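Local coordinates for protein group 1 truncated hemoglobin GlbN (Synechocystis sp., PDB 1S69) that binds one heme per subunit and forms a very stable complex with oxygen, as a monomeric truncated hemoglobin with the 2-on-2 helical fold, at residues A[49-52]-A[53-57]; A[77-80]-A[81-85]; A[115-118]-A[119-123]. One frame throughout, in Å; residues are numbered along the deposited sequence.

Contact 1: A[49-52]-A[53-57]; sequences AFLT and YAFGG. With HEM (protoporphyrin IX containing Fe), chain D.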
loop_
_atom_site.group_PDB
_atom_site.type_symbol
_atom_site.label_atom_id
_atom_site.label_comp_id
_atom_site.label_asym_id
_atom_site.label_seq_id
_atom_site.Cartn_x
_atom_site.Cartn_y
_atom_site.Cartn_z
ATOM N N ALA A 49 -2.510 5.785 7.600
ATOM C CA ALA A 49 -3.927 5.987 7.841
ATOM C C ALA A 49 -4.811 5.058 6.967
ATOM O O ALA A 49 -5.818 4.490 7.438
ATOM C CB ALA A 49 -4.278 7.453 7.608
ATOM N N PHE A 50 -4.423 4.908 5.706
ATOM C CA PHE A 50 -5.146 4.046 4.767
ATOM C C PHE A 50 -5.086 2.560 5.146
ATOM O O PHE A 50 -6.108 1.899 5.190
ATOM C CB PHE A 50 -4.685 4.224 3.293
ATOM C CG PHE A 50 -5.534 3.425 2.359
ATOM C CD1 PHE A 50 -6.762 3.936 1.908
ATOM C CD2 PHE A 50 -5.211 2.105 2.089
ATOM C CE1 PHE A 50 -7.627 3.140 1.160
ATOM C CE2 PHE A 50 -6.083 1.287 1.306
ATOM C CZ PHE A 50 -7.278 1.833 0.849
ATOM N N LEU A 51 -3.915 2.047 5.446
ATOM C CA LEU A 51 -3.802 0.633 5.792
ATOM C C LEU A 51 -4.421 0.354 7.153
ATOM O O LEU A 51 -4.948 -0.697 7.364
ATOM C CB LEU A 51 -2.350 0.188 5.752
ATOM C CG LEU A 51 -1.739 0.181 4.325
ATOM C CD1 LEU A 51 -0.300 -0.255 4.393
ATOM C CD2 LEU A 51 -2.525 -0.714 3.320
ATOM N N THR A 52 -4.359 1.341 8.064
ATOM C CA THR A 52 -5.050 1.198 9.335
ATOM C C THR A 52 -6.544 0.929 9.091
ATOM O O THR A 52 -7.088 0.000 9.659
ATOM C CB THR A 52 -4.818 2.427 10.205
ATOM O OG1 THR A 52 -3.435 2.430 10.593
ATOM C CG2 THR A 52 -5.623 2.345 11.530
ATOM N N TYR A 53 -7.163 1.747 8.253
ATOM C CA TYR A 53 -8.528 1.560 7.757
ATOM C C TYR A 53 -8.716 0.204 6.996
ATOM O O TYR A 53 -9.615 -0.599 7.306
ATOM C CB TYR A 53 -8.921 2.782 6.879
ATOM C CG TYR A 53 -9.898 2.451 5.825
ATOM C CD1 TYR A 53 -11.270 2.322 6.145
ATOM C CD2 TYR A 53 -9.449 2.157 4.509
ATOM C CE1 TYR A 53 -12.188 1.940 5.174
ATOM C CE2 TYR A 53 -10.333 1.760 3.531
ATOM C CZ TYR A 53 -11.696 1.653 3.856
ATOM O OH TYR A 53 -12.544 1.289 2.840
ATOM N N ALA A 54 -7.864 -0.061 6.034
ATOM C CA ALA A 54 -7.991 -1.255 5.212
ATOM C C ALA A 54 -7.861 -2.541 6.028
ATOM O O ALA A 54 -8.418 -3.560 5.638
ATOM C CB ALA A 54 -6.986 -1.232 4.048
ATOM N N PHE A 55 -7.136 -2.481 7.153
ATOM C CA PHE A 55 -6.874 -3.682 7.973
ATOM C C PHE A 55 -7.890 -3.722 9.167
ATOM O O PHE A 55 -7.718 -4.509 10.081
ATOM C CB PHE A 55 -5.419 -3.658 8.492
ATOM C CG PHE A 55 -4.341 -3.788 7.393
ATOM C CD1 PHE A 55 -4.645 -4.240 6.085
ATOM C CD2 PHE A 55 -3.000 -3.485 7.704
ATOM C CE1 PHE A 55 -3.631 -4.330 5.108
ATOM C CE2 PHE A 55 -1.999 -3.599 6.743
ATOM C CZ PHE A 55 -2.316 -4.011 5.470
ATOM N N GLY A 56 -8.897 -2.832 9.130
ATOM C CA GLY A 56 -10.024 -2.813 10.056
ATOM C C GLY A 56 -9.790 -2.047 11.346
ATOM O O GLY A 56 -10.556 -2.145 12.292
ATOM N N GLY A 57 -8.717 -1.264 11.376
ATOM C CA GLY A 57 -8.379 -0.457 12.523
ATOM C C GLY A 57 -9.157 0.837 12.635
ATOM O O GLY A 57 -9.078 1.474 13.674
HETATM C CHA HEM D . -1.054 7.875 -3.509
HETATM C CHB HEM D . -2.721 3.740 -1.505
HETATM C CHC HEM D . -1.295 1.305 -5.450
HETATM C CHD HEM D . 1.542 5.117 -6.534
HETATM C C1A HEM D . -1.688 6.958 -2.658
HETATM C C2A HEM D . -2.360 7.290 -1.416
HETATM C C3A HEM D . -2.782 6.164 -0.851
HETATM C C4A HEM D . -2.414 5.069 -1.698
HETATM C CMA HEM D . -3.521 6.058 0.514
HETATM C CAA HEM D . -2.477 8.741 -0.888
HETATM C CBA HEM D . -3.927 9.142 -1.211
HETATM C CGA HEM D . -4.439 10.446 -0.612
HETATM O O1A HEM D . -4.050 11.436 -1.219
HETATM O O2A HEM D . -5.239 10.514 0.404
HETATM C C1B HEM D . -2.509 2.750 -2.442
HETATM C C2B HEM D . -2.924 1.403 -2.255
HETATM C C3B HEM D . -2.563 0.701 -3.367
HETATM C C4B HEM D . -1.868 1.631 -4.241
HETATM C CMB HEM D . -3.698 0.904 -0.984
HETATM C CAB HEM D . -2.688 -0.833 -3.740
HETATM C CBB HEM D . -2.403 -1.882 -2.906
HETATM C C1C HEM D . -0.380 2.148 -6.095
HETATM C C2C HEM D . 0.440 1.759 -7.216
HETATM C C3C HEM D . 1.243 2.819 -7.466
HETATM C C4C HEM D . 0.954 3.880 -6.538
HETATM C CMC HEM D . 0.316 0.349 -7.911
HETATM C CAC HEM D . 2.354 3.030 -8.512
HETATM C CBC HEM D . 3.291 2.102 -8.645
HETATM C C1D HEM D . 1.100 6.205 -5.844
HETATM C C2D HEM D . 1.592 7.530 -6.011
HETATM C C3D HEM D . 0.753 8.354 -5.091
HETATM C C4D HEM D . -0.166 7.485 -4.461
HETATM C CMD HEM D . 2.717 8.032 -6.916
HETATM C CAD HEM D . 0.845 9.845 -4.832
HETATM C CBD HEM D . 0.022 10.365 -6.013
HETATM C CGD HEM D . 0.355 11.802 -6.262
HETATM O O1D HEM D . -0.233 12.649 -5.605
HETATM O O2D HEM D . 1.192 12.116 -7.116
HETATM N NA HEM D . -1.717 5.594 -2.763
HETATM N NB HEM D . -1.836 2.876 -3.664
HETATM N NC HEM D . -0.038 3.432 -5.727
HETATM N ND HEM D . 0.036 6.208 -4.940
HETATM FE FE HEM D . -0.880 4.551 -4.276
#
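F50 and Y53, three residues apart on helix 40-54, meet as a T-shaped pair: the edge of the tyrosine points at the face of the phenylalanine, with ring planes at 64° and F50 CE1 3.9 Å from Y53 CE2. The contact is a worked example of how the last turns of a helix can pack on a cofactor and be terminated within the same few residues. F50 has CG anti to its amide nitrogen (chi1 -175°), which swings the ring out to the porphyrin, where its CE2 atom approaches the heme methyl CMB at 3.3 Å. The same CE2 also meets CB of A54, and Y61 adds a further edge-to-face partner. A second buried pair, L51 and F55, packs a little less tightly. Their side chains run alongside each other in the same direction, and L51 CB sits over the F55 ring in a CH-pi contact, 4.3 Å from the ring centroid. Around this pair gather Y5 and L8 of helix 4-8, V18 of helix 10-26 and V108 of helix 102-113. The looser side is the end of the helix, where G56 is exposed. Here F55 leaves helical geometry, G56 takes positive phi (86°) as the C-prime residue of a Schellman motif, and G57 N reaches back to T52 O at 2.7 Å. Y53 O receives G56 N at 3.0 Å, while the hydroxyl of T52 bonds to the carbonyl oxygen of K48. The chemistry thus divides by task: F50 meets the heme through apolar contact, whereas the carbonyls of T52 and Y53 are taken up by the backbone amides of G57 and G56, with a glycine at the position whose positive phi favours one.

Contact 2: A[77-80]-A[81-85]; sequences HGLN and GEHFD. With HEM (protoporphyrin IX containing Fe), chain D.
The amide of N80 and the imidazole of H83 lie stacked with their planes only 1° apart, OD1 resting over one face of the ring toward its rim. Both residues also form a capping box at the start of helix 81-98, an instance of a loop closing the first turn of the helix that follows it. In one direction N80 N donates to H83 ND1 at 2.9 Å, slightly tilted from the ring plane; in the other, H83 N donates to N80 OD1 at 3.2 Å and nearly straight, 163° at the hydrogen. That oxygen also receives a weak bond from E82 N. With CG set between the backbone nitrogen and the carbonyl carbon (chi1 68°), the asparagine side chain folds back over the helix end to reach these amides. The backbone N-H of N80, bonded to ND1, helps to fix the rotation of the H83 imidazole, whose CE1 lies 3.2 Å from G78 O at the ring edge. Below this polar cap, L79 CD1 touches H83 CB at 3.6 Å and heme CAC at 3.3 Å, while F84 CA meets heme CMC at 3.4 Å. The turn therefore joins helix 66-77, whose proximal ligand H70 is touched by L79 from the loop, to helix 81-98, with F84 lying against K118 and V121 of helix 115-121 and F34 meeting the H83 ring edge-to-face.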
loop_
_atom_site.group_PDB
_atom_site.type_symbol
_atom_site.label_atom_id
_atom_site.label_comp_id
_atom_site.label_asym_id
_atom_site.label_seq_id
_atom_site.Cartn_x
_atom_site.Cartn_y
_atom_site.Cartn_z
ATOM N N HIS A 77 1.274 8.834 -17.002
ATOM C CA HIS A 77 2.576 8.175 -16.679
ATOM C C HIS A 77 2.552 6.703 -16.882
ATOM O O HIS A 77 3.435 5.992 -16.390
ATOM C CB HIS A 77 3.097 8.560 -15.268
ATOM C CG HIS A 77 3.129 10.059 -15.062
ATOM N ND1 HIS A 77 4.087 10.891 -15.622
ATOM C CD2 HIS A 77 2.231 10.880 -14.482
ATOM C CE1 HIS A 77 3.792 12.147 -15.350
ATOM N NE2 HIS A 77 2.672 12.163 -14.659
ATOM N N GLY A 78 1.511 6.209 -17.560
ATOM C CA GLY A 78 1.498 4.809 -17.957
ATOM C C GLY A 78 1.293 3.805 -16.821
ATOM O O GLY A 78 1.622 2.604 -16.957
ATOM N N LEU A 79 0.700 4.247 -15.716
ATOM C CA LEU A 79 0.501 3.276 -14.600
ATOM C C LEU A 79 -0.358 2.090 -15.089
ATOM O O LEU A 79 -1.469 2.306 -15.543
ATOM C CB LEU A 79 -0.193 3.961 -13.401
ATOM C CG LEU A 79 -0.333 3.040 -12.159
ATOM C CD1 LEU A 79 1.086 2.895 -11.543
ATOM C CD2 LEU A 79 -1.386 3.687 -11.159
ATOM N N ASN A 80 0.153 0.867 -14.909
ATOM C CA ASN A 80 -0.495 -0.379 -15.341
ATOM C C ASN A 80 -0.418 -1.576 -14.325
ATOM O O ASN A 80 0.075 -1.422 -13.195
ATOM C CB ASN A 80 0.087 -0.800 -16.723
ATOM C CG ASN A 80 1.562 -1.226 -16.637
ATOM O OD1 ASN A 80 2.027 -1.791 -15.628
ATOM N ND2 ASN A 80 2.308 -0.935 -17.695
ATOM N N GLY A 81 -0.870 -2.756 -14.759
ATOM C CA GLY A 81 -0.971 -3.959 -13.932
ATOM C C GLY A 81 0.364 -4.440 -13.397
ATOM O O GLY A 81 0.446 -4.961 -12.282
ATOM N N GLU A 82 1.428 -4.220 -14.167
ATOM C CA GLU A 82 2.767 -4.627 -13.743
ATOM C C GLU A 82 3.262 -3.797 -12.562
ATOM O O GLU A 82 3.866 -4.336 -11.652
ATOM C CB GLU A 82 3.783 -4.449 -14.867
ATOM C CG GLU A 82 3.245 -4.901 -16.194
ATOM C CD GLU A 82 3.137 -6.401 -16.309
ATOM O OE1 GLU A 82 2.098 -7.030 -15.844
ATOM O OE2 GLU A 82 4.113 -6.931 -16.902
ATOM N N HIS A 83 3.038 -2.481 -12.623
ATOM C CA HIS A 83 3.335 -1.568 -11.504
ATOM C C HIS A 83 2.511 -1.950 -10.300
ATOM O O HIS A 83 3.022 -1.988 -9.204
ATOM C CB HIS A 83 2.969 -0.139 -11.895
ATOM C CG HIS A 83 3.635 0.295 -13.150
ATOM N ND1 HIS A 83 2.978 0.905 -14.198
ATOM C CD2 HIS A 83 4.925 0.152 -13.532
ATOM C CE1 HIS A 83 3.846 1.132 -15.161
ATOM N NE2 HIS A 83 5.027 0.665 -14.784
ATOM N N PHE A 84 1.208 -2.166 -10.497
ATOM C CA PHE A 84 0.331 -2.651 -9.411
ATOM C C PHE A 84 0.897 -3.935 -8.718
ATOM O O PHE A 84 0.956 -4.051 -7.470
ATOM C CB PHE A 84 -1.071 -2.890 -9.976
ATOM C CG PHE A 84 -2.099 -3.204 -8.894
ATOM C CD1 PHE A 84 -2.840 -2.173 -8.300
ATOM C CD2 PHE A 84 -2.279 -4.518 -8.450
ATOM C CE1 PHE A 84 -3.752 -2.442 -7.293
ATOM C CE2 PHE A 84 -3.216 -4.829 -7.416
ATOM C CZ PHE A 84 -3.961 -3.788 -6.850
ATOM N N ASP A 85 1.277 -4.916 -9.528
ATOM C CA ASP A 85 1.814 -6.141 -8.969
ATOM C C ASP A 85 3.157 -5.918 -8.231
ATOM O O ASP A 85 3.400 -6.574 -7.230
ATOM C CB ASP A 85 2.021 -7.154 -10.096
ATOM C CG ASP A 85 0.739 -7.672 -10.645
ATOM O OD1 ASP A 85 -0.344 -7.646 -10.008
ATOM O OD2 ASP A 85 0.704 -8.104 -11.778
HETATM C CHA HEM D . -1.054 7.875 -3.509
HETATM C CHB HEM D . -2.721 3.740 -1.505
HETATM C CHC HEM D . -1.295 1.305 -5.450
HETATM C CHD HEM D . 1.542 5.117 -6.534
HETATM C C1A HEM D . -1.688 6.958 -2.658
HETATM C C2A HEM D . -2.360 7.290 -1.416
HETATM C C3A HEM D . -2.782 6.164 -0.851
HETATM C C4A HEM D . -2.414 5.069 -1.698
HETATM C CMA HEM D . -3.521 6.058 0.514
HETATM C CAA HEM D . -2.477 8.741 -0.888
HETATM C CBA HEM D . -3.927 9.142 -1.211
HETATM C CGA HEM D . -4.439 10.446 -0.612
HETATM O O1A HEM D . -4.050 11.436 -1.219
HETATM O O2A HEM D . -5.239 10.514 0.404
HETATM C C1B HEM D . -2.509 2.750 -2.442
HETATM C C2B HEM D . -2.924 1.403 -2.255
HETATM C C3B HEM D . -2.563 0.701 -3.367
HETATM C C4B HEM D . -1.868 1.631 -4.241
HETATM C CMB HEM D . -3.698 0.904 -0.984
HETATM C CAB HEM D . -2.688 -0.833 -3.740
HETATM C CBB HEM D . -2.403 -1.882 -2.906
HETATM C C1C HEM D . -0.380 2.148 -6.095
HETATM C C2C HEM D . 0.440 1.759 -7.216
HETATM C C3C HEM D . 1.243 2.819 -7.466
HETATM C C4C HEM D . 0.954 3.880 -6.538
HETATM C CMC HEM D . 0.316 0.349 -7.911
HETATM C CAC HEM D . 2.354 3.030 -8.512
HETATM C CBC HEM D . 3.291 2.102 -8.645
HETATM C C1D HEM D . 1.100 6.205 -5.844
HETATM C C2D HEM D . 1.592 7.530 -6.011
HETATM C C3D HEM D . 0.753 8.354 -5.091
HETATM C C4D HEM D . -0.166 7.485 -4.461
HETATM C CMD HEM D . 2.717 8.032 -6.916
HETATM C CAD HEM D . 0.845 9.845 -4.832
HETATM C CBD HEM D . 0.022 10.365 -6.013
HETATM C CGD HEM D . 0.355 11.802 -6.262
HETATM O O1D HEM D . -0.233 12.649 -5.605
HETATM O O2D HEM D . 1.192 12.116 -7.116
HETATM N NA HEM D . -1.717 5.594 -2.763
HETATM N NB HEM D . -1.836 2.876 -3.664
HETATM N NC HEM D . -0.038 3.432 -5.727
HETATM N ND HEM D . 0.036 6.208 -4.940
HETATM FE FE HEM D . -0.880 4.551 -4.276
#

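Contact 3: A[115-118]-A[119-123]; sequences PAHK and RDVLN. With HEM (protoporphyrin IX containing Fe), chain D.
H117 carries CG opposite its amide nitrogen (chi1 -173°), sending the imidazole to the heme, while V121, one helical turn on, holds CG1 in the corresponding position (chi1 167°) and turns CG2 back to the histidine. Helix 115-121 of this truncated globin thereby exemplifies an i to i+4 pairing at a covalent cofactor link, and a Schellman motif at N123 ends it. V121 CG2 lies over one face of the H117 ring in a CH-pi contact, 3.6 Å from the centroid and 25° off the normal. The other branch, V121 CG1, lies over the porphyrin, 3.7 Å from the heme meso carbon CHC, so the valine fills the angle between imidazole and porphyrin. Replacing V121 by a glycine would probably open a gap over one face of the H117 ring and leave that face and the porphyrin face at CHC without their aliphatic cover. At the far end of the imidazole, H117 NE2 is bonded covalently to the former vinyl carbon CAB of the heme, stretched in the model to 2.0 Å. The ring's other nitrogen, ND1, is hydrogen-bonded to a citrate that probably came from the crystallisation liquor. The helical bond between the same two residues runs from V121 N to H117 O at 3.0 Å, nearly straight. On another side of the helix, the extended K118 chain runs across L122, K118 CE 3.7 Å from L122 CD1, and L122 also packs on F84. D120 instead faces helix 66-77, where its OD1 forms a salt bridge with R67. Past the last turn, N123 N bonds to D120 O at 2.9 Å, and N123 ND2, also bonded to the carbonyl oxygen of R67, donates to V121 O at 3.2 Å from above the carbonyl plane.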
loop_
_atom_site.group_PDB
_atom_site.type_symbol
_atom_site.label_atom_id
_atom_site.label_comp_id
_atom_site.label_asym_id
_atom_site.label_seq_id
_atom_site.Cartn_x
_atom_site.Cartn_y
_atom_site.Cartn_z
ATOM N N PRO A 115 -10.033 -6.850 -6.489
ATOM C CA PRO A 115 -10.510 -6.092 -7.648
ATOM C C PRO A 115 -11.048 -4.690 -7.339
ATOM O O PRO A 115 -10.802 -3.786 -8.121
ATOM C CB PRO A 115 -11.679 -6.956 -8.180
ATOM C CG PRO A 115 -11.288 -8.354 -7.824
ATOM C CD PRO A 115 -10.543 -8.241 -6.481
ATOM N N ALA A 116 -11.790 -4.519 -6.256
ATOM C CA ALA A 116 -12.289 -3.176 -5.899
ATOM C C ALA A 116 -11.130 -2.197 -5.617
ATOM O O ALA A 116 -11.280 -0.978 -5.786
ATOM C CB ALA A 116 -13.231 -3.237 -4.693
ATOM N N HIS A 117 -9.982 -2.727 -5.181
ATOM C CA HIS A 117 -8.785 -1.907 -5.087
ATOM C C HIS A 117 -8.063 -1.691 -6.438
ATOM O O HIS A 117 -7.825 -0.560 -6.867
ATOM C CB HIS A 117 -7.817 -2.516 -4.067
ATOM C CG HIS A 117 -6.649 -1.630 -3.822
ATOM N ND1 HIS A 117 -6.794 -0.335 -3.375
ATOM C CD2 HIS A 117 -5.332 -1.820 -4.027
ATOM C CE1 HIS A 117 -5.604 0.218 -3.266
ATOM N NE2 HIS A 117 -4.702 -0.660 -3.671
ATOM N N LYS A 118 -7.721 -2.809 -7.105
ATOM C CA LYS A 118 -7.020 -2.791 -8.408
ATOM C C LYS A 118 -7.726 -1.953 -9.491
ATOM O O LYS A 118 -7.066 -1.187 -10.194
ATOM C CB LYS A 118 -6.837 -4.207 -8.930
ATOM C CG LYS A 118 -5.833 -4.282 -10.090
ATOM C CD LYS A 118 -5.580 -5.679 -10.545
ATOM C CE LYS A 118 -4.604 -5.631 -11.733
ATOM N NZ LYS A 118 -4.187 -7.065 -12.076
ATOM N N ARG A 119 -9.051 -2.154 -9.677
ATOM C CA ARG A 119 -9.796 -1.461 -10.736
ATOM C C ARG A 119 -9.759 0.049 -10.508
ATOM O O ARG A 119 -9.638 0.828 -11.428
ATOM C CB ARG A 119 -11.255 -1.921 -10.744
ATOM C CG ARG A 119 -11.449 -3.295 -11.330
ATOM C CD ARG A 119 -11.419 -3.198 -12.773
ATOM N NE ARG A 119 -11.496 -4.507 -13.376
ATOM C CZ ARG A 119 -12.129 -4.768 -14.489
ATOM N NH1 ARG A 119 -12.785 -3.803 -15.132
ATOM N NH2 ARG A 119 -12.140 -6.019 -14.926
ATOM N N ASP A 120 -9.904 0.463 -9.257
ATOM C CA ASP A 120 -9.914 1.909 -8.965
ATOM C C ASP A 120 -8.525 2.544 -9.116
ATOM O O ASP A 120 -8.383 3.544 -9.841
ATOM C CB ASP A 120 -10.509 2.156 -7.587
ATOM C CG ASP A 120 -12.047 2.216 -7.621
ATOM O OD1 ASP A 120 -12.661 2.761 -8.553
ATOM O OD2 ASP A 120 -12.712 1.746 -6.696
ATOM N N VAL A 121 -7.520 1.937 -8.499
ATOM C CA VAL A 121 -6.143 2.396 -8.609
ATOM C C VAL A 121 -5.793 2.524 -10.088
ATOM O O VAL A 121 -5.275 3.547 -10.545
ATOM C CB VAL A 121 -5.130 1.403 -7.895
ATOM C CG1 VAL A 121 -3.673 1.726 -8.284
ATOM C CG2 VAL A 121 -5.250 1.441 -6.339
ATOM N N LEU A 122 -6.048 1.469 -10.860
ATOM C CA LEU A 122 -5.679 1.530 -12.286
ATOM C C LEU A 122 -6.710 2.258 -13.177
ATOM O O LEU A 122 -6.530 2.363 -14.391
ATOM C CB LEU A 122 -5.394 0.085 -12.813
ATOM C CG LEU A 122 -4.238 -0.660 -12.107
ATOM C CD1 LEU A 122 -4.109 -2.067 -12.629
ATOM C CD2 LEU A 122 -2.893 0.125 -12.204
ATOM N N ASN A 123 -7.814 2.732 -12.581
ATOM C CA ASN A 123 -8.806 3.541 -13.298
ATOM C C ASN A 123 -9.390 2.704 -14.462
ATOM O O ASN A 123 -9.499 3.190 -15.598
ATOM C CB ASN A 123 -8.168 4.813 -13.879
ATOM C CG ASN A 123 -8.003 5.937 -12.829
ATOM O OD1 ASN A 123 -8.336 7.048 -13.152
ATOM N ND2 ASN A 123 -7.469 5.658 -11.619
HETATM C CHA HEM D . -1.054 7.875 -3.509
HETATM C CHB HEM D . -2.721 3.740 -1.505
HETATM C CHC HEM D . -1.295 1.305 -5.450
HETATM C CHD HEM D . 1.542 5.117 -6.534
HETATM C C1A HEM D . -1.688 6.958 -2.658
HETATM C C2A HEM D . -2.360 7.290 -1.416
HETATM C C3A HEM D . -2.782 6.164 -0.851
HETATM C C4A HEM D . -2.414 5.069 -1.698
HETATM C CMA HEM D . -3.521 6.058 0.514
HETATM C CAA HEM D . -2.477 8.741 -0.888
HETATM C CBA HEM D . -3.927 9.142 -1.211
HETATM C CGA HEM D . -4.439 10.446 -0.612
HETATM O O1A HEM D . -4.050 11.436 -1.219
HETATM O O2A HEM D . -5.239 10.514 0.404
HETATM C C1B HEM D . -2.509 2.750 -2.442
HETATM C C2B HEM D . -2.924 1.403 -2.255
HETATM C C3B HEM D . -2.563 0.701 -3.367
HETATM C C4B HEM D . -1.868 1.631 -4.241
HETATM C CMB HEM D . -3.698 0.904 -0.984
HETATM C CAB HEM D . -2.688 -0.833 -3.740
HETATM C CBB HEM D . -2.403 -1.882 -2.906
HETATM C C1C HEM D . -0.380 2.148 -6.095
HETATM C C2C HEM D . 0.440 1.759 -7.216
HETATM C C3C HEM D . 1.243 2.819 -7.466
HETATM C C4C HEM D . 0.954 3.880 -6.538
HETATM C CMC HEM D . 0.316 0.349 -7.911
HETATM C CAC HEM D . 2.354 3.030 -8.512
HETATM C CBC HEM D . 3.291 2.102 -8.645
HETATM C C1D HEM D . 1.100 6.205 -5.844
HETATM C C2D HEM D . 1.592 7.530 -6.011
HETATM C C3D HEM D . 0.753 8.354 -5.091
HETATM C C4D HEM D . -0.166 7.485 -4.461
HETATM C CMD HEM D . 2.717 8.032 -6.916
HETATM C CAD HEM D . 0.845 9.845 -4.832
HETATM C CBD HEM D . 0.022 10.365 -6.013
HETATM C CGD HEM D . 0.355 11.802 -6.262
HETATM O O1D HEM D . -0.233 12.649 -5.605
HETATM O O2D HEM D . 1.192 12.116 -7.116
HETATM N NA HEM D . -1.717 5.594 -2.763
HETATM N NB HEM D . -1.836 2.876 -3.664
HETATM N NC HEM D . -0.038 3.432 -5.727
HETATM N ND HEM D . 0.036 6.208 -4.940
HETATM FE FE HEM D . -0.880 4.551 -4.276
#

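From the N terminus the chain meets the three contacts in series, none nesting within or crossing another. Contact 1 ends helix 40-54 and packs that end on helices 4-8, 10-26 and 102-113. Contact 2 closes the short loop from helix 66-77 into helix 81-98, on the opposite side of the chain's centre, about 23 Å away between centres. Contact 3 ends helix 115-121 near the C terminus and rejoins contact 2: F84 CE1 lies 3.5 Å from K118 CA, and L79 CG 3.9 Å from L122 CD2. Contact 1 touches neither of the others, yet all three reach the heme, which thus links helix ends distant in sequence.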